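Local structure of bacillaene synthase decarboxylase PksI (Bacillus subtilis, 4Q1K) at residues Ile28-Glu31 and Ser32-Gln36; Met159-Thr162 and Phe163-Lys167; Val224-Lys227 and Asp228-Ala232. The protein catalyses the decarboxylation of a carrier-tethered 3-methylglutaconyl group to a 3-methylcrotonyl moiety during biosynthesis of the antibiotic bacillaene. The protein carries 1 engineered substitution. All blocks are in the same frame, centred on the assembly; numbering follows the deposited sequence.

The three contacts follow one another along a single chain of the enoyl-CoA hydratase/isomerase family, and each is local. Interaction 1 forms the turn of the hairpin 25-31/34-39 at one margin of the six-stranded sheet. Interaction 2 opens helix 161-169, on the opposite side of the chain's centre, its own centre about 29 Å from that of interaction 1. Interaction 3 spans two turns of the long helix 220-252, its centre about 21 Å from that of interaction 1 and about 19 Å from that of interaction 2. None touches another within the subunit. In the homotrimer, however, interaction 3 of one subunit meets interaction 2 of another through H229 and T162, whose side chain is about 8 Å from that of H249, so the subunit interface lies close to the active site.

Interaction 1: Ile28-Glu31 and Ser32-Gln36; sequences IEIE and SAIIQ
With chi1 at -53° in E31 and -57° in I34, each side chain sets its CG or CG1 beside its own backbone N, opposite the carbonyl carbon, and the two then run side by side in the same direction until E31 CG lies 3.5 Å from I34 CD1. The methylene part of the glutamate therefore pads the isoleucine, while a bend at chi2 (-100°) leads the carboxylate away to Q213 of helix 201-215, which hydrogen-bonds OE2. The other branch of I34 serves I30, with I34 CG2 4.1 Å from I30 CB. A212 and Q213 of the same helix and I73 of strand 71-75 also pack on I34.

That one isoleucine faces two consecutive residues is the signature of a classic beta bulge, here merging with the type I turn E31-I34 of the hairpin 25-31/34-39, which begins at the second bulged residue. I34 O receives I30 N at 2.9 Å and, weakly, E31 N as well, so a single carbonyl serves both bulged residues. In return I34 N reaches E31 O at 3.3 Å, arriving above the carbonyl plane rather than on a lone pair.

Past the one-residue shift the strands pair regularly. I28 and Q36 are an antiparallel hydrogen-bonded pair, with Q36 N 2.8 Å from I28 O and I28 N 3.0 Å from Q36 O. The extended Q36 chain lies alongside I28 and passes across I30, its OE1 3.9 Å from I30 CD1, an apolar neighbour for the amide; L205 of helix 201-215 also packs on this glutamine. E29 and I35 occupy the other face of the sheet. There I35 CD1 comes 3.4 Å from I28 O, and the E29 carboxylate is held by a salt bridge to K68 and a hydrogen bond to Y69.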
loop_
_atom_site.group_PDB
_atom_site.type_symbol
_atom_site.label_atom_id
_atom_site.label_comp_id
_atom_site.label_asym_id
_atom_site.label_seq_id
_atom_site.Cartn_x
_atom_site.Cartn_y
_atom_site.Cartn_z
ATOM N N ILE B 28 -19.054 13.598 -24.976
ATOM C CA ILE B 28 -18.484 14.757 -25.608
ATOM C C ILE B 28 -17.037 14.428 -25.988
ATOM O O ILE B 28 -16.244 14.054 -25.134
ATOM C CB ILE B 28 -18.464 15.988 -24.665
ATOM C CG1 ILE B 28 -19.859 16.456 -24.299
ATOM C CG2 ILE B 28 -17.788 17.146 -25.398
ATOM C CD1 ILE B 28 -19.847 17.733 -23.449
ATOM N N GLU B 29 -16.680 14.613 -27.259
ATOM C CA GLU B 29 -15.288 14.613 -27.664
ATOM C C GLU B 29 -14.739 15.989 -27.276
ATOM O O GLU B 29 -15.065 16.997 -27.871
ATOM C CB GLU B 29 -15.232 14.331 -29.187
ATOM C CG GLU B 29 -13.870 14.183 -29.812
ATOM C CD GLU B 29 -13.930 13.575 -31.248
ATOM O OE1 GLU B 29 -14.552 12.484 -31.425
ATOM O OE2 GLU B 29 -13.328 14.216 -32.173
ATOM N N ILE B 30 -13.944 16.032 -26.229
ATOM C CA ILE B 30 -13.297 17.270 -25.688
ATOM C C ILE B 30 -12.186 17.705 -26.573
ATOM O O ILE B 30 -11.999 18.884 -26.794
ATOM C CB ILE B 30 -12.654 17.033 -24.263
ATOM C CG1 ILE B 30 -13.678 16.622 -23.186
ATOM C CG2 ILE B 30 -11.835 18.248 -23.737
ATOM C CD1 ILE B 30 -14.959 17.420 -23.237
ATOM N N GLU B 31 -11.377 16.787 -27.070
ATOM C CA GLU B 31 -10.352 17.193 -28.062
ATOM C C GLU B 31 -10.459 16.003 -28.998
ATOM O O GLU B 31 -11.180 15.048 -28.703
ATOM C CB GLU B 31 -8.951 17.147 -27.452
ATOM C CG GLU B 31 -8.775 17.912 -26.170
ATOM C CD GLU B 31 -8.142 19.248 -26.385
ATOM O OE1 GLU B 31 -8.854 20.090 -26.976
ATOM O OE2 GLU B 31 -6.954 19.450 -25.955
ATOM N N SER B 32 -9.657 16.013 -30.031
ATOM C CA SER B 32 -9.646 14.958 -30.984
ATOM C C SER B 32 -9.413 13.562 -30.385
ATOM O O SER B 32 -9.939 12.545 -30.912
ATOM C CB SER B 32 -8.537 15.308 -32.029
ATOM O OG SER B 32 -8.348 14.165 -32.840
ATOM N N ALA B 33 -8.604 13.464 -29.330
ATOM C CA ALA B 33 -8.314 12.152 -28.715
ATOM C C ALA B 33 -8.798 11.974 -27.270
ATOM O O ALA B 33 -8.283 11.075 -26.574
ATOM C CB ALA B 33 -6.778 11.905 -28.759
ATOM N N ILE B 34 -9.722 12.817 -26.782
ATOM C CA ILE B 34 -10.226 12.688 -25.404
ATOM C C ILE B 34 -11.749 12.658 -25.490
ATOM O O ILE B 34 -12.379 13.623 -26.065
ATOM C CB ILE B 34 -9.889 13.979 -24.603
ATOM C CG1 ILE B 34 -8.350 14.153 -24.668
ATOM C CG2 ILE B 34 -10.400 13.824 -23.133
ATOM C CD1 ILE B 34 -7.825 15.374 -23.878
ATOM N N ILE B 35 -12.324 11.646 -24.841
ATOM C CA ILE B 35 -13.778 11.448 -24.857
ATOM C C ILE B 35 -14.228 11.527 -23.383
ATOM O O ILE B 35 -13.647 10.857 -22.520
ATOM C CB ILE B 35 -14.135 10.083 -25.518
ATOM C CG1 ILE B 35 -15.638 9.868 -25.713
ATOM C CG2 ILE B 35 -13.482 8.887 -24.801
ATOM C CD1 ILE B 35 -16.278 10.921 -26.537
ATOM N N GLN B 36 -15.246 12.316 -23.162
ATOM C CA GLN B 36 -15.879 12.461 -21.840
ATOM C C GLN B 36 -17.190 11.710 -21.809
ATOM O O GLN B 36 -18.043 11.865 -22.716
ATOM C CB GLN B 36 -16.013 13.935 -21.463
ATOM C CG GLN B 36 -16.734 14.184 -20.121
ATOM C CD GLN B 36 -16.815 15.688 -19.895
ATOM O OE1 GLN B 36 -15.818 16.291 -19.573
ATOM N NE2 GLN B 36 -17.924 16.288 -20.188
#

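Interaction 2: Met159-Thr162 and Phe163-Lys167; sequences MGAT and FIVPK
G160 and I164 define the first turn of helix 161-169, with G160 in the N-cap position. Its carbonyl oxygen is gripped twice: I164 N lies 2.9 Å from G160 O, nearly along the C=O axis, whereas F163 N, 3.0 Å from G160 O, comes from above the carbonyl plane. One residue on, V165 N is 3.1 Å from A161 O, and V165 CG2 closes over A161 O at 3.3 Å. This side is tightly enclosed: A161 and V165 both pack on L178 of helix 171-180, and V130 and L133 of helix 127-133 cover A161 and V165 respectively.

More open is partly exposed P166, which packs on A174 with a glycerol, probably from the crystallisation liquor, beside it. The helix kinks here, because proline has no N-H for T162 O; P166 CG sits 3.1 Å from T162 O, which the glycerol hydrogen-bonds.

With chi1 at 65°, T162 OG1 lies between backbone N and carbonyl carbon, where it hydrogen-bonds E245 OE2 of its own chain and H229 NE2 of a neighbouring subunit. The T162 side chain lies about 8 Å from that of active-site H249. Since the E245 carboxylate also accepts from G160 N, these bonds join the helix start to the subunit interface.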
loop_
_atom_site.group_PDB
_atom_site.type_symbol
_atom_site.label_atom_id
_atom_site.label_comp_id
_atom_site.label_asym_id
_atom_site.label_seq_id
_atom_site.Cartn_x
_atom_site.Cartn_y
_atom_site.Cartn_z
ATOM N N MET B 159 -19.769 -6.489 -6.809
ATOM C CA MET B 159 -19.188 -5.589 -7.805
ATOM C C MET B 159 -17.663 -5.495 -7.721
ATOM O O MET B 159 -17.078 -4.460 -8.040
ATOM C CB MET B 159 -19.804 -4.193 -7.685
ATOM C CG MET B 159 -21.320 -4.191 -7.572
ATOM S SD MET B 159 -22.136 -4.009 -9.168
ATOM C CE MET B 159 -22.114 -2.228 -9.360
ATOM N N GLY B 160 -17.027 -6.582 -7.296
ATOM C CA GLY B 160 -15.570 -6.660 -7.226
ATOM C C GLY B 160 -14.993 -5.725 -6.164
ATOM O O GLY B 160 -13.764 -5.555 -6.151
ATOM N N ALA B 161 -15.860 -5.196 -5.294
ATOM C CA ALA B 161 -15.423 -4.253 -4.263
ATOM C C ALA B 161 -14.338 -4.930 -3.422
ATOM O O ALA B 161 -13.394 -4.252 -2.965
ATOM C CB ALA B 161 -16.620 -3.890 -3.395
ATOM N N THR B 162 -14.454 -6.251 -3.131
ATOM C CA THR B 162 -13.422 -6.799 -2.168
ATOM C C THR B 162 -12.077 -7.010 -2.830
ATOM O O THR B 162 -11.061 -7.244 -2.150
ATOM C CB THR B 162 -13.893 -8.185 -1.582
ATOM O OG1 THR B 162 -13.949 -9.161 -2.673
ATOM C CG2 THR B 162 -15.316 -8.036 -0.981
ATOM N N PHE B 163 -12.010 -6.853 -4.148
ATOM C CA PHE B 163 -10.696 -6.941 -4.823
ATOM C C PHE B 163 -10.191 -5.494 -5.065
ATOM O O PHE B 163 -9.041 -5.161 -4.739
ATOM C CB PHE B 163 -10.935 -7.647 -6.157
ATOM C CG PHE B 163 -9.721 -7.611 -7.046
ATOM C CD1 PHE B 163 -8.627 -8.391 -6.712
ATOM C CD2 PHE B 163 -9.644 -6.727 -8.127
ATOM C CE1 PHE B 163 -7.481 -8.395 -7.518
ATOM C CE2 PHE B 163 -8.461 -6.675 -8.888
ATOM C CZ PHE B 163 -7.371 -7.515 -8.564
ATOM N N ILE B 164 -11.060 -4.599 -5.612
ATOM C CA ILE B 164 -10.549 -3.282 -6.098
ATOM C C ILE B 164 -10.317 -2.294 -4.963
ATOM O O ILE B 164 -9.442 -1.412 -5.051
ATOM C CB ILE B 164 -11.447 -2.722 -7.223
ATOM C CG1 ILE B 164 -10.681 -1.659 -8.100
ATOM C CG2 ILE B 164 -12.686 -2.120 -6.598
ATOM C CD1 ILE B 164 -9.425 -2.168 -8.825
ATOM N N VAL B 165 -11.075 -2.433 -3.879
ATOM C CA VAL B 165 -10.832 -1.520 -2.748
ATOM C C VAL B 165 -9.414 -1.722 -2.086
ATOM O O VAL B 165 -8.713 -0.758 -1.959
ATOM C CB VAL B 165 -12.062 -1.487 -1.757
ATOM C CG1 VAL B 165 -11.723 -0.531 -0.556
ATOM C CG2 VAL B 165 -13.384 -1.036 -2.494
ATOM N N PRO B 166 -9.031 -2.951 -1.699
ATOM C CA PRO B 166 -7.680 -3.177 -1.217
ATOM C C PRO B 166 -6.670 -2.813 -2.327
ATOM O O PRO B 166 -5.600 -2.310 -2.041
ATOM C CB PRO B 166 -7.628 -4.680 -0.916
ATOM C CG PRO B 166 -9.072 -5.182 -0.894
ATOM C CD PRO B 166 -9.899 -4.162 -1.662
ATOM N N LYS B 167 -6.965 -3.211 -3.586
ATOM C CA LYS B 167 -5.942 -2.919 -4.643
ATOM C C LYS B 167 -5.626 -1.367 -4.721
ATOM O O LYS B 167 -4.487 -0.974 -4.964
ATOM C CB LYS B 167 -6.596 -3.409 -5.964
ATOM C CG LYS B 167 -5.699 -3.209 -7.189
ATOM C CD LYS B 167 -4.324 -3.765 -6.973
ATOM C CE LYS B 167 -4.302 -5.269 -6.850
ATOM N NZ LYS B 167 -2.918 -5.811 -7.114
#

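Interaction 3: Val224-Lys227 and Asp228-Ala232; sequences VTLK and DHLVA
Two consecutive turns of the alpha-helix 220-252, a long helix that contributes to the trimer interface, bring V224-K227 against D228-A232. The i to i+4 hydrogen bonds are regular: D228 N is 2.8 Å from V224 O, L230 N is 2.9 Å from L226 O and V231 N is 2.9 Å from K227 O, with H229 N 3.2 Å from T225 O.

The side chains divide by direction. L226 and L230 cross obliquely, each branch point meeting a methyl of the other: L226 CG lies 3.8 Å from L230 CD1, and L230 CG the same 3.8 Å from L226 CD1. This apolar pair looks toward a neighbouring subunit, whose P157 packs on L226 and whose Q175 packs on L230.

K227 turns instead into its own subunit. Fully extended, with chi1 at 172°, it delivers NZ to a salt bridge with D136 and to the carbonyls of A109, C112 and I114, four partners that would compensate a buried positive charge. D228 lies alongside V224, pointing the same way, and its OD1 forms a salt bridge with R235 two turns further on, while OD2 rests 3.9 Å from V224 CG1. Beside the lysine's aliphatic root, V231 CG2 approaches K227 O to 3.3 Å.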
loop_
_atom_site.group_PDB
_atom_site.type_symbol
_atom_site.label_atom_id
_atom_site.label_comp_id
_atom_site.label_asym_id
_atom_site.label_seq_id
_atom_site.Cartn_x
_atom_site.Cartn_y
_atom_site.Cartn_z
ATOM N N VAL B 224 -2.071 2.054 -24.875
ATOM C CA VAL B 224 -2.797 0.755 -24.773
ATOM C C VAL B 224 -1.827 -0.388 -24.359
ATOM O O VAL B 224 -2.158 -1.162 -23.435
ATOM C CB VAL B 224 -3.464 0.410 -26.111
ATOM C CG1 VAL B 224 -4.101 -1.001 -26.041
ATOM C CG2 VAL B 224 -4.492 1.475 -26.384
ATOM N N THR B 225 -0.625 -0.385 -24.926
ATOM C CA THR B 225 0.343 -1.451 -24.585
ATOM C C THR B 225 0.689 -1.372 -23.113
ATOM O O THR B 225 0.769 -2.409 -22.417
ATOM C CB THR B 225 1.595 -1.290 -25.451
ATOM O OG1 THR B 225 1.168 -1.469 -26.844
ATOM C CG2 THR B 225 2.663 -2.330 -25.082
ATOM N N LEU B 226 0.936 -0.136 -22.665
ATOM C CA LEU B 226 1.287 0.038 -21.235
ATOM C C LEU B 226 0.136 -0.320 -20.321
ATOM O O LEU B 226 0.273 -1.088 -19.355
ATOM C CB LEU B 226 1.821 1.462 -20.990
ATOM C CG LEU B 226 2.296 1.502 -19.477
ATOM C CD1 LEU B 226 3.385 0.521 -18.951
ATOM C CD2 LEU B 226 2.767 2.995 -19.339
ATOM N N LYS B 227 -1.061 0.177 -20.613
ATOM C CA LYS B 227 -2.134 -0.175 -19.692
ATOM C C LYS B 227 -2.357 -1.708 -19.676
ATOM O O LYS B 227 -2.611 -2.316 -18.616
ATOM C CB LYS B 227 -3.410 0.520 -20.121
ATOM C CG LYS B 227 -4.648 0.049 -19.315
ATOM C CD LYS B 227 -5.881 0.942 -19.523
ATOM C CE LYS B 227 -7.083 0.214 -18.864
ATOM N NZ LYS B 227 -8.314 1.104 -18.739
ATOM N N ASP B 228 -2.321 -2.330 -20.865
ATOM C CA ASP B 228 -2.512 -3.805 -20.907
ATOM C C ASP B 228 -1.558 -4.513 -19.934
ATOM O O ASP B 228 -1.992 -5.423 -19.237
ATOM C CB ASP B 228 -2.170 -4.331 -22.285
ATOM C CG ASP B 228 -3.322 -4.236 -23.253
ATOM O OD1 ASP B 228 -4.451 -3.961 -22.850
ATOM O OD2 ASP B 228 -3.038 -4.449 -24.485
ATOM N N HIS B 229 -0.310 -4.063 -19.867
ATOM C CA HIS B 229 0.730 -4.615 -18.961
ATOM C C HIS B 229 0.459 -4.294 -17.487
ATOM O O HIS B 229 0.487 -5.171 -16.597
ATOM C CB HIS B 229 2.067 -4.025 -19.353
ATOM C CG HIS B 229 3.189 -4.384 -18.439
ATOM N ND1 HIS B 229 3.711 -5.672 -18.321
ATOM C CD2 HIS B 229 3.926 -3.603 -17.616
ATOM C CE1 HIS B 229 4.742 -5.649 -17.483
ATOM N NE2 HIS B 229 4.900 -4.398 -17.049
ATOM N N LEU B 230 0.125 -3.033 -17.239
ATOM C CA LEU B 230 -0.155 -2.622 -15.831
ATOM C C LEU B 230 -1.392 -3.280 -15.185
ATOM O O LEU B 230 -1.378 -3.595 -13.978
ATOM C CB LEU B 230 -0.302 -1.083 -15.772
ATOM C CG LEU B 230 1.026 -0.321 -16.136
ATOM C CD1 LEU B 230 0.703 1.182 -15.993
ATOM C CD2 LEU B 230 2.264 -0.674 -15.253
ATOM N N VAL B 231 -2.466 -3.426 -15.949
ATOM C CA VAL B 231 -3.669 -4.010 -15.375
ATOM C C VAL B 231 -3.883 -5.508 -15.717
ATOM O O VAL B 231 -4.924 -6.055 -15.301
ATOM C CB VAL B 231 -4.944 -3.182 -15.747
ATOM C CG1 VAL B 231 -4.775 -1.654 -15.473
ATOM C CG2 VAL B 231 -5.384 -3.422 -17.220
ATOM N N ALA B 232 -2.913 -6.132 -16.408
ATOM C CA ALA B 232 -2.938 -7.623 -16.676
ATOM C C ALA B 232 -3.308 -8.406 -15.355
ATOM O O ALA B 232 -4.195 -9.262 -15.387
ATOM C CB ALA B 232 -1.573 -8.087 -17.235
#